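Local coordinates for protein MGS-M4 (Unidentified, PDB 4Q3M) that probably reduces aldehydes or ketones with a nicotinamide cofactor, as an aldo-keto reductase built on a TIM barrel, its substrate being unknown, at residues Trp107-Tyr111 against His141-Tyr145; Tyr184-His190 against Lys264-Glu268; Gln214-Trp219 against Asp242-Leu248. All coordinates share one frame; numbering follows the deposited sequence.

Contact 1 of 3, residues Trp107-Tyr111 against His141-Tyr145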
loop_
_atom_site.group_PDB
_atom_site.type_symbol
_atom_site.label_atom_id
_atom_site.label_comp_id
_atom_site.label_asym_id
_atom_site.label_seq_id
_atom_site.Cartn_x
_atom_site.Cartn_y
_atom_site.Cartn_z
ATOM N N TRP A 107 -1.788 -12.238 -7.238
ATOM C CA TRP A 107 -1.861 -11.521 -5.967
ATOM C C TRP A 107 -1.270 -12.344 -4.825
ATOM O O TRP A 107 -1.148 -13.565 -4.925
ATOM C CB TRP A 107 -3.309 -11.152 -5.633
ATOM C CG TRP A 107 -3.952 -10.198 -6.596
ATOM C CD1 TRP A 107 -4.647 -10.519 -7.725
ATOM C CD2 TRP A 107 -3.980 -8.769 -6.499
ATOM N NE1 TRP A 107 -5.098 -9.378 -8.345
ATOM C CE2 TRP A 107 -4.702 -8.290 -7.612
ATOM C CE3 TRP A 107 -3.463 -7.847 -5.584
ATOM C CZ2 TRP A 107 -4.917 -6.931 -7.834
ATOM C CZ3 TRP A 107 -3.678 -6.499 -5.805
ATOM C CH2 TRP A 107 -4.399 -6.053 -6.921
ATOM N N PHE A 108 -0.913 -11.670 -3.738
ATOM C CA PHE A 108 -0.441 -12.353 -2.539
ATOM C C PHE A 108 -1.622 -12.831 -1.701
ATOM O O PHE A 108 -2.516 -12.053 -1.371
ATOM C CB PHE A 108 0.462 -11.437 -1.711
ATOM C CG PHE A 108 1.003 -12.082 -0.467
ATOM C CD1 PHE A 108 2.087 -12.942 -0.531
ATOM C CD2 PHE A 108 0.431 -11.824 0.768
ATOM C CE1 PHE A 108 2.588 -13.536 0.613
ATOM C CE2 PHE A 108 0.927 -12.415 1.915
ATOM C CZ PHE A 108 2.008 -13.271 1.837
ATOM N N LYS A 109 -1.621 -14.117 -1.365
ATOM C CA LYS A 109 -2.705 -14.708 -0.587
ATOM C C LYS A 109 -2.161 -15.551 0.561
ATOM O O LYS A 109 -2.635 -16.658 0.807
ATOM C CB LYS A 109 -3.603 -15.564 -1.485
ATOM C CG LYS A 109 -4.272 -14.799 -2.618
ATOM C CD LYS A 109 -5.404 -13.921 -2.109
ATOM C CE LYS A 109 -6.538 -14.761 -1.541
ATOM N NZ LYS A 109 -7.718 -13.930 -1.173
ATOM N N GLY A 110 -1.164 -15.020 1.261
ATOM C CA GLY A 110 -0.519 -15.747 2.339
ATOM C C GLY A 110 0.783 -16.375 1.880
ATOM O O GLY A 110 0.932 -16.721 0.708
ATOM N N TYR A 111 1.728 -16.519 2.803
ATOM C CA TYR A 111 3.041 -17.063 2.474
ATOM C C TYR A 111 2.961 -18.514 2.012
ATOM O O TYR A 111 3.580 -18.891 1.016
ATOM C CB TYR A 111 3.986 -16.958 3.673
ATOM C CG TYR A 111 4.313 -15.540 4.080
ATOM C CD1 TYR A 111 4.938 -14.670 3.196
ATOM C CD2 TYR A 111 4.010 -15.074 5.353
ATOM C CE1 TYR A 111 5.242 -13.373 3.564
ATOM C CE2 TYR A 111 4.313 -13.779 5.731
ATOM C CZ TYR A 111 4.928 -12.933 4.833
ATOM O OH TYR A 111 5.231 -11.644 5.203
ATOM N N HIS A 141 8.175 -7.638 1.825
ATOM C CA HIS A 141 8.212 -8.776 2.739
ATOM C C HIS A 141 7.676 -10.049 2.087
ATOM O O HIS A 141 8.021 -11.156 2.500
ATOM C CB HIS A 141 7.440 -8.471 4.029
ATOM C CG HIS A 141 6.019 -8.055 3.811
ATOM N ND1 HIS A 141 5.671 -6.799 3.362
ATOM C CD2 HIS A 141 4.856 -8.722 4.001
ATOM C CE1 HIS A 141 4.355 -6.714 3.274
ATOM N NE2 HIS A 141 3.837 -7.868 3.657
ATOM N N HIS A 142 6.842 -9.889 1.066
ATOM C CA HIS A 142 6.381 -11.030 0.283
ATOM C C HIS A 142 7.532 -11.586 -0.548
ATOM O O HIS A 142 7.698 -12.799 -0.670
ATOM C CB HIS A 142 5.214 -10.638 -0.624
ATOM C CG HIS A 142 4.050 -10.051 0.109
ATOM N ND1 HIS A 142 3.231 -9.090 -0.442
ATOM C CD2 HIS A 142 3.566 -10.290 1.351
ATOM C CE1 HIS A 142 2.294 -8.760 0.428
ATOM N NE2 HIS A 142 2.475 -9.473 1.524
ATOM N N LEU A 143 8.325 -10.683 -1.115
ATOM C CA LEU A 143 9.471 -11.071 -1.926
ATOM C C LEU A 143 10.564 -11.706 -1.071
ATOM O O LEU A 143 11.201 -12.670 -1.492
ATOM C CB LEU A 143 10.026 -9.862 -2.681
ATOM C CG LEU A 143 9.093 -9.228 -3.716
ATOM C CD1 LEU A 143 9.725 -7.986 -4.329
ATOM C CD2 LEU A 143 8.728 -10.236 -4.794
ATOM N N MET A 144 10.770 -11.164 0.128
ATOM C CA MET A 144 11.772 -11.692 1.052
ATOM C C MET A 144 11.510 -13.160 1.368
ATOM O O MET A 144 12.444 -13.951 1.513
ATOM C CB MET A 144 11.803 -10.879 2.351
ATOM C CG MET A 144 12.239 -9.433 2.176
ATOM S SD MET A 144 12.751 -8.631 3.709
ATOM C CE MET A 144 11.230 -8.669 4.648
ATOM N N TYR A 145 10.234 -13.519 1.467
ATOM C CA TYR A 145 9.845 -14.892 1.757
ATOM C C TYR A 145 10.178 -15.818 0.592
ATOM O O TYR A 145 10.651 -16.935 0.795
ATOM C CB TYR A 145 8.352 -14.966 2.083
ATOM C CG TYR A 145 7.885 -16.341 2.507
ATOM C CD1 TYR A 145 8.045 -16.776 3.817
ATOM C CD2 TYR A 145 7.283 -17.202 1.599
ATOM C CE1 TYR A 145 7.621 -18.031 4.209
ATOM C CE2 TYR A 145 6.855 -18.459 1.983
ATOM C CZ TYR A 145 7.026 -18.868 3.288
ATOM O OH TYR A 145 6.600 -20.119 3.673
#

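Contact 2 of 3, residues Tyr184-His190 against Lys264-Glu268. With SO4 (sulfate ion), chain G.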
loop_
_atom_site.group_PDB
_atom_site.type_symbol
_atom_site.label_atom_id
_atom_site.label_comp_id
_atom_site.label_asym_id
_atom_site.label_seq_id
_atom_site.Cartn_x
_atom_site.Cartn_y
_atom_site.Cartn_z
ATOM N N TYR A 184 2.477 -2.266 -14.440
ATOM C CA TYR A 184 1.149 -2.239 -15.035
ATOM C C TYR A 184 0.465 -0.948 -14.604
ATOM O O TYR A 184 0.932 -0.271 -13.685
ATOM C CB TYR A 184 0.322 -3.480 -14.659
ATOM C CG TYR A 184 -0.284 -3.507 -13.267
ATOM C CD1 TYR A 184 -1.467 -2.829 -12.983
ATOM C CD2 TYR A 184 0.299 -4.253 -12.250
ATOM C CE1 TYR A 184 -2.029 -2.865 -11.722
ATOM C CE2 TYR A 184 -0.260 -4.298 -10.985
ATOM C CZ TYR A 184 -1.422 -3.602 -10.726
ATOM O OH TYR A 184 -1.982 -3.644 -9.468
ATOM N N ALA A 185 -0.637 -0.620 -15.271
ATOM C CA ALA A 185 -1.268 0.693 -15.157
ATOM C C ALA A 185 -0.260 1.838 -15.303
ATOM O O ALA A 185 -0.204 2.726 -14.450
ATOM C CB ALA A 185 -2.009 0.811 -13.829
ATOM N N PRO A 186 0.538 1.832 -16.387
ATOM C CA PRO A 186 1.536 2.898 -16.515
ATOM C C PRO A 186 0.902 4.238 -16.879
ATOM O O PRO A 186 1.525 5.284 -16.696
ATOM C CB PRO A 186 2.434 2.397 -17.642
ATOM C CG PRO A 186 1.528 1.592 -18.494
ATOM C CD PRO A 186 0.544 0.938 -17.561
ATOM N N LEU A 187 -0.322 4.196 -17.393
ATOM C CA LEU A 187 -1.062 5.410 -17.711
ATOM C C LEU A 187 -2.110 5.685 -16.637
ATOM O O LEU A 187 -3.113 6.353 -16.893
ATOM C CB LEU A 187 -1.721 5.298 -19.087
ATOM C CG LEU A 187 -0.778 5.049 -20.265
ATOM C CD1 LEU A 187 -1.521 5.167 -21.588
ATOM C CD2 LEU A 187 0.407 6.003 -20.218
ATOM N N MET A 188 -1.865 5.151 -15.443
ATOM C CA MET A 188 -2.736 5.323 -14.280
ATOM C C MET A 188 -4.147 4.774 -14.495
ATOM O O MET A 188 -5.081 5.170 -13.799
ATOM C CB MET A 188 -2.811 6.800 -13.878
ATOM C CG MET A 188 -1.511 7.353 -13.313
ATOM S SD MET A 188 -1.652 9.059 -12.744
ATOM C CE MET A 188 -2.894 8.889 -11.466
ATOM N N SER A 189 -4.285 3.858 -15.453
ATOM C CA SER A 189 -5.537 3.142 -15.708
ATOM C C SER A 189 -6.756 4.057 -15.818
ATOM O O SER A 189 -6.738 5.048 -16.548
ATOM C CB SER A 189 -5.779 2.101 -14.611
ATOM O OG SER A 189 -7.014 1.433 -14.807
ATOM N N HIS A 190 -7.810 3.720 -15.077
ATOM C CA HIS A 190 -9.060 4.475 -15.107
ATOM C C HIS A 190 -8.893 5.877 -14.527
ATOM O O HIS A 190 -9.759 6.735 -14.698
ATOM C CB HIS A 190 -10.157 3.721 -14.352
ATOM C CG HIS A 190 -9.858 3.512 -12.900
ATOM N ND1 HIS A 190 -10.223 4.417 -11.927
ATOM C CD2 HIS A 190 -9.227 2.502 -12.256
ATOM C CE1 HIS A 190 -9.831 3.974 -10.747
ATOM N NE2 HIS A 190 -9.224 2.813 -10.918
ATOM N N LYS A 264 -1.661 5.284 -4.187
ATOM C CA LYS A 264 -1.821 3.996 -4.851
ATOM C C LYS A 264 -3.263 3.796 -5.303
ATOM O O LYS A 264 -4.200 3.983 -4.527
ATOM C CB LYS A 264 -1.391 2.859 -3.923
ATOM C CG LYS A 264 -1.485 1.478 -4.548
ATOM C CD LYS A 264 -0.665 0.463 -3.765
ATOM C CE LYS A 264 -0.826 -0.935 -4.339
ATOM N NZ LYS A 264 -0.553 -0.970 -5.803
ATOM N N ILE A 265 -3.435 3.414 -6.564
ATOM C CA ILE A 265 -4.764 3.266 -7.143
ATOM C C ILE A 265 -5.408 1.929 -6.785
ATOM O O ILE A 265 -6.561 1.881 -6.357
ATOM C CB ILE A 265 -4.725 3.401 -8.679
ATOM C CG1 ILE A 265 -4.142 4.757 -9.080
ATOM C CG2 ILE A 265 -6.116 3.220 -9.269
ATOM C CD1 ILE A 265 -4.024 4.952 -10.576
ATOM N N PHE A 266 -4.659 0.845 -6.954
ATOM C CA PHE A 266 -5.222 -0.492 -6.806
ATOM C C PHE A 266 -5.067 -1.056 -5.395
ATOM O O PHE A 266 -4.411 -0.457 -4.541
ATOM C CB PHE A 266 -4.591 -1.438 -7.827
ATOM C CG PHE A 266 -4.929 -1.093 -9.248
ATOM C CD1 PHE A 266 -6.120 -1.521 -9.813
ATOM C CD2 PHE A 266 -4.067 -0.328 -10.015
ATOM C CE1 PHE A 266 -6.439 -1.200 -11.120
ATOM C CE2 PHE A 266 -4.381 -0.003 -11.321
ATOM C CZ PHE A 266 -5.568 -0.440 -11.874
ATOM N N THR A 267 -5.685 -2.214 -5.175
ATOM C CA THR A 267 -5.775 -2.852 -3.862
ATOM C C THR A 267 -4.437 -2.944 -3.132
ATOM O O THR A 267 -3.423 -3.317 -3.721
ATOM C CB THR A 267 -6.360 -4.272 -3.985
ATOM O OG1 THR A 267 -7.554 -4.232 -4.777
ATOM C CG2 THR A 267 -6.677 -4.851 -2.612
ATOM N N GLU A 268 -4.449 -2.592 -1.849
ATOM C CA GLU A 268 -3.259 -2.671 -1.011
ATOM C C GLU A 268 -2.767 -4.115 -0.943
ATOM O O GLU A 268 -3.570 -5.048 -0.890
ATOM C CB GLU A 268 -3.555 -2.126 0.391
ATOM C CG GLU A 268 -2.333 -1.623 1.148
ATOM C CD GLU A 268 -1.514 -2.744 1.759
ATOM O OE1 GLU A 268 -2.113 -3.749 2.196
ATOM O OE2 GLU A 268 -0.271 -2.619 1.800
HETATM S S SO4 G . -3.032 1.661 -18.419
HETATM O O1 SO4 G . -4.289 2.078 -19.032
HETATM O O2 SO4 G . -3.186 0.324 -17.854
HETATM O O3 SO4 G . -1.982 1.641 -19.433
HETATM O O4 SO4 G . -2.673 2.601 -17.361
#

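Contact 3 of 3, residues Gln214-Trp219 against Asp242-Leu248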
loop_
_atom_site.group_PDB
_atom_site.type_symbol
_atom_site.label_atom_id
_atom_site.label_comp_id
_atom_site.label_asym_id
_atom_site.label_seq_id
_atom_site.Cartn_x
_atom_site.Cartn_y
_atom_site.Cartn_z
ATOM N N GLN A 214 2.994 8.754 -24.088
ATOM C CA GLN A 214 4.290 8.375 -24.651
ATOM C C GLN A 214 5.431 8.742 -23.710
ATOM O O GLN A 214 6.447 8.050 -23.637
ATOM C CB GLN A 214 4.506 9.049 -26.006
ATOM C CG GLN A 214 3.662 8.483 -27.130
ATOM C CD GLN A 214 3.873 9.220 -28.438
ATOM O OE1 GLN A 214 4.026 10.441 -28.458
ATOM N NE2 GLN A 214 3.888 8.478 -29.540
ATOM N N ILE A 215 5.243 9.843 -22.994
ATOM C CA ILE A 215 6.202 10.307 -22.005
ATOM C C ILE A 215 6.296 9.374 -20.806
ATOM O O ILE A 215 7.381 8.901 -20.463
ATOM C CB ILE A 215 5.832 11.712 -21.509
ATOM C CG1 ILE A 215 6.096 12.748 -22.607
ATOM C CG2 ILE A 215 6.556 12.024 -20.207
ATOM C CD1 ILE A 215 7.354 12.487 -23.419
ATOM N N ALA A 216 5.153 9.121 -20.172
ATOM C CA ALA A 216 5.089 8.276 -18.985
ATOM C C ALA A 216 5.660 6.895 -19.272
ATOM O O ALA A 216 6.284 6.275 -18.410
ATOM C CB ALA A 216 3.656 8.167 -18.492
ATOM N N ILE A 217 5.446 6.427 -20.496
ATOM C CA ILE A 217 5.977 5.146 -20.933
ATOM C C ILE A 217 7.498 5.201 -21.046
ATOM O O ILE A 217 8.193 4.330 -20.527
ATOM C CB ILE A 217 5.368 4.724 -22.281
ATOM C CG1 ILE A 217 3.860 4.519 -22.132
ATOM C CG2 ILE A 217 6.025 3.454 -22.794
ATOM C CD1 ILE A 217 3.139 4.314 -23.438
ATOM N N ARG A 218 8.005 6.235 -21.713
ATOM C CA ARG A 218 9.445 6.406 -21.898
ATOM C C ARG A 218 10.174 6.542 -20.568
ATOM O O ARG A 218 11.272 6.016 -20.395
ATOM C CB ARG A 218 9.737 7.630 -22.767
ATOM C CG ARG A 218 11.218 7.844 -23.040
ATOM C CD ARG A 218 11.824 6.640 -23.744
ATOM N NE ARG A 218 13.283 6.666 -23.721
ATOM C CZ ARG A 218 14.055 5.729 -24.262
ATOM N NH1 ARG A 218 13.507 4.689 -24.875
ATOM N NH2 ARG A 218 15.375 5.832 -24.191
ATOM N N TRP A 219 9.556 7.259 -19.636
ATOM C CA TRP A 219 10.126 7.462 -18.311
ATOM C C TRP A 219 10.378 6.128 -17.612
ATOM O O TRP A 219 11.395 5.948 -16.942
ATOM C CB TRP A 219 9.203 8.347 -17.474
ATOM C CG TRP A 219 9.521 8.366 -16.016
ATOM C CD1 TRP A 219 10.579 8.981 -15.415
ATOM C CD2 TRP A 219 8.762 7.756 -14.967
ATOM N NE1 TRP A 219 10.532 8.783 -14.056
ATOM C CE2 TRP A 219 9.424 8.035 -13.756
ATOM C CE3 TRP A 219 7.588 6.997 -14.936
ATOM C CZ2 TRP A 219 8.953 7.582 -12.527
ATOM C CZ3 TRP A 219 7.122 6.549 -13.716
ATOM C CH2 TRP A 219 7.802 6.842 -12.528
ATOM N N ASP A 242 5.394 4.013 -30.188
ATOM C CA ASP A 242 6.330 4.995 -30.724
ATOM C C ASP A 242 7.057 5.689 -29.578
ATOM O O ASP A 242 6.756 6.833 -29.236
ATOM C CB ASP A 242 5.606 6.018 -31.599
ATOM C CG ASP A 242 6.563 6.906 -32.370
ATOM O OD1 ASP A 242 7.719 6.486 -32.586
ATOM O OD2 ASP A 242 6.161 8.022 -32.760
ATOM N N VAL A 243 8.020 4.985 -28.992
ATOM C CA VAL A 243 8.670 5.445 -27.775
ATOM C C VAL A 243 10.169 5.127 -27.821
ATOM O O VAL A 243 10.882 5.246 -26.823
ATOM C CB VAL A 243 8.001 4.801 -26.531
ATOM C CG1 VAL A 243 8.445 3.354 -26.358
ATOM C CG2 VAL A 243 8.271 5.616 -25.278
ATOM N N PHE A 244 10.647 4.742 -29.000
ATOM C CA PHE A 244 12.051 4.382 -29.172
ATOM C C PHE A 244 12.752 5.276 -30.190
ATOM O O PHE A 244 13.755 4.881 -30.785
ATOM C CB PHE A 244 12.175 2.918 -29.595
ATOM C CG PHE A 244 11.465 1.963 -28.681
ATOM C CD1 PHE A 244 12.026 1.599 -27.469
ATOM C CD2 PHE A 244 10.238 1.429 -29.035
ATOM C CE1 PHE A 244 11.375 0.721 -26.625
ATOM C CE2 PHE A 244 9.582 0.549 -28.197
ATOM C CZ PHE A 244 10.152 0.195 -26.989
ATOM N N ASP A 245 12.225 6.479 -30.388
ATOM C CA ASP A 245 12.822 7.423 -31.325
ATOM C C ASP A 245 13.255 8.703 -30.618
ATOM O O ASP A 245 13.597 9.694 -31.263
ATOM C CB ASP A 245 11.846 7.747 -32.457
ATOM C CG ASP A 245 10.551 8.352 -31.956
ATOM O OD1 ASP A 245 10.203 8.126 -30.778
ATOM O OD2 ASP A 245 9.878 9.053 -32.743
ATOM N N PHE A 246 13.235 8.677 -29.289
ATOM C CA PHE A 246 13.672 9.822 -28.498
ATOM C C PHE A 246 14.128 9.387 -27.109
ATOM O O PHE A 246 13.991 8.222 -26.735
ATOM C CB PHE A 246 12.553 10.861 -28.389
ATOM C CG PHE A 246 11.531 10.549 -27.333
ATOM C CD1 PHE A 246 11.440 11.326 -26.190
ATOM C CD2 PHE A 246 10.661 9.481 -27.481
ATOM C CE1 PHE A 246 10.500 11.046 -25.215
ATOM C CE2 PHE A 246 9.720 9.196 -26.511
ATOM C CZ PHE A 246 9.639 9.980 -25.377
ATOM N N THR A 247 14.668 10.335 -26.350
ATOM C CA THR A 247 15.203 10.048 -25.025
ATOM C C THR A 247 14.827 11.137 -24.026
ATOM O O THR A 247 14.390 12.221 -24.411
ATOM C CB THR A 247 16.738 9.908 -25.062
ATOM O OG1 THR A 247 17.232 9.675 -23.737
ATOM C CG2 THR A 247 17.374 11.171 -25.620
ATOM N N LEU A 248 14.995 10.840 -22.741
ATOM C CA LEU A 248 14.724 11.809 -21.686
ATOM C C LEU A 248 16.005 12.146 -20.931
ATOM O O LEU A 248 16.673 11.255 -20.404
ATOM C CB LEU A 248 13.663 11.275 -20.722
ATOM C CG LEU A 248 12.276 11.020 -21.315
ATOM C CD1 LEU A 248 11.354 10.400 -20.278
ATOM C CD2 LEU A 248 11.682 12.310 -21.861
#

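Contact 1 of 3, residues Trp107-Tyr111 against His141-Tyr145
His141 meets Tyr111 edge-on: the phenol OH reaches the rim of the imidazole in its plane, 3.2 Å from CD2, with no hydrogen bond between them. The two side chains run at about a right angle. At the next residue the contact becomes a true stack. The His142 ring lies face to face with that of Phe108, centroids 3.5 Å apart and planes 14° from parallel, and Phe108 CB also sits over the imidazole face. With CG anti to its own nitrogen (chi1 -179°), Phe108 reaches from the loop after strand 102-105 to the flank of helix 140-149, and Gly110 N backs the other face of the phenyl. One helical turn on, Tyr145 offers a ring face to Tyr111 CB, 3.6 Å from its centroid. The two phenol rings themselves meet obliquely, at 33°, with Tyr111 CD1 3.5 Å from Tyr145 CG. The contact thus joins a loop over the C-terminal end of the TIM barrel to a helix that also faces the second subunit, where His141 packs on Val140 of that chain. His142 ND1 accepts the backbone N-H of Asn139, which probably leaves NE2 to donate to Asp270 OD1. The nearby carboxylate, also weakly bonded to His141 NE2, would probably polarise the imidazole stacked on Phe108.

Contact 2 of 3, residues Tyr184-His190 against Lys264-Glu268
Phe266 leans its ring against Tyr184, Ala185 and Ser189, bringing the tail that follows helix 250-257 onto the loop after strand 180-184, at the C-terminal mouth of the aldo-keto reductase TIM barrel. The close-packed part joins Phe266 and Ile265 to the buried side of that loop. Tyr184 turns the edge of its ring to a face of Phe266, with CE1 3.7 Å from CD2 of the phenylalanine; the planes stand 59° apart, oblique rather than stacked or T-shaped. In the plane of the phenyl, at its rim, Ala185 CB comes to 3.5 Å from CE2. Next to it Ile265 packs CD1 on Met188, 3.4 Å from the carbonyl oxygen and 4.0 Å from CB. The tyrosine hydroxyl is held by Asn137, and the backbone nitrogens of Ile265 and Phe266 both bond to the carboxylate of Glu160, which fixes the tail where the phenyl can reach the loop. In this family a tyrosine ending the seventh barrel strand commonly stacks on the nicotinamide, a part Tyr184 probably plays here.

The solvent side is looser. Phe266 CZ meets Ser189 CB at 3.7 Å, and Ile265 CG2, anti to the backbone N, touches exposed His190 through NE2 at 3.5 Å. The isoleucine and the imidazole merely slide past each other in opposite directions, and no hydrogen bond crosses the contact.

A type I turn from Ala185 to Met188 shapes the loop, closed by Met188 N to Ala185 O. On it rests a sulfate, probably from the crystallisation liquor, and consistent in place with a cofactor phosphate; Lys230 N also bonds to it. Its O4 takes two backbone N-H groups, Leu187 N and Ser189 N, each 2.8 Å away, the latter the straighter at 150°.

Contact 3 of 3, residues Gln214-Trp219 against Asp242-Leu248
Arg218 and Phe246 pass each other in opposite directions, the aliphatic stem of the arginine lying against the phenyl and its guanidinium against the phenylalanine's backbone. CB and CG both touch the ring at CZ, each at 3.5 Å, and CD stands over a face. Beyond it the guanidinium is turned 46° from the ring plane, with Phe246 O above one of its own faces, 3.4 Å from the plane, where no N-H points at it. The arginine side chain leaves the helix with CG anti to the backbone N (chi1 -178°) and bends at the next bond, which brings NH1 to Val243 O in a weak, tilted hydrogen bond of 3.3 Å. The guanidinium's firmer partner is Glu222, which forms a salt bridge with NE; the same carboxylate oxygen receives Leu248 N and the Thr247 hydroxyl. An alanine here is likely to leave Glu222 without its positive mate and open a gap between Phe246, Val243 and Leu248.

These contacts fasten the loop between helices 234-241 and 250-257 across helix 212-222, on the outer, helical layer of the TIM barrel. Around the arginine stem the loop sends in aliphatic groups: Val243 CG2 lies 3.5 Å from Arg218 CB and 4.0 Å from Ile217 CG2, so it fits between two successive helix residues. Leu248 runs antiparallel to the arginine chain and rests CD1 against the Trp219 backbone, 3.7 Å from its N. Ile215 meets Phe246 at about a right angle, CD1 approaching the ring obliquely. At the other end Gln214 NE2 comes 3.3 Å from Asp242 O at an angle too poor for a hydrogen bond; its bond runs instead to Gln239 O, while OE1 accepts Thr211 N.

Overall arrangement
The three contacts run across the barrel, with contact 2 in the middle: its centre is 20 Å from that of contact 1 and 20 Å from that of contact 3. Contacts 1 and 3 lie on opposite sides of the chain's centre, 33 Å apart between centres and about 17 Å at their nearest atoms. Contacts 1 and 2 meet at Trp107, whose CZ3 is 3.8 Å from Thr267 O, and both contacts also reach the second subunit. Contact 3 meets contact 2 behind the sulfate-binding turn, where Pro186 O is 4.0 Å from Ala216 CB. Helix 212-222 thus backs the turn that probably holds a cofactor phosphate, while the Trp107 loop borders the tyrosine expected beside the nicotinamide.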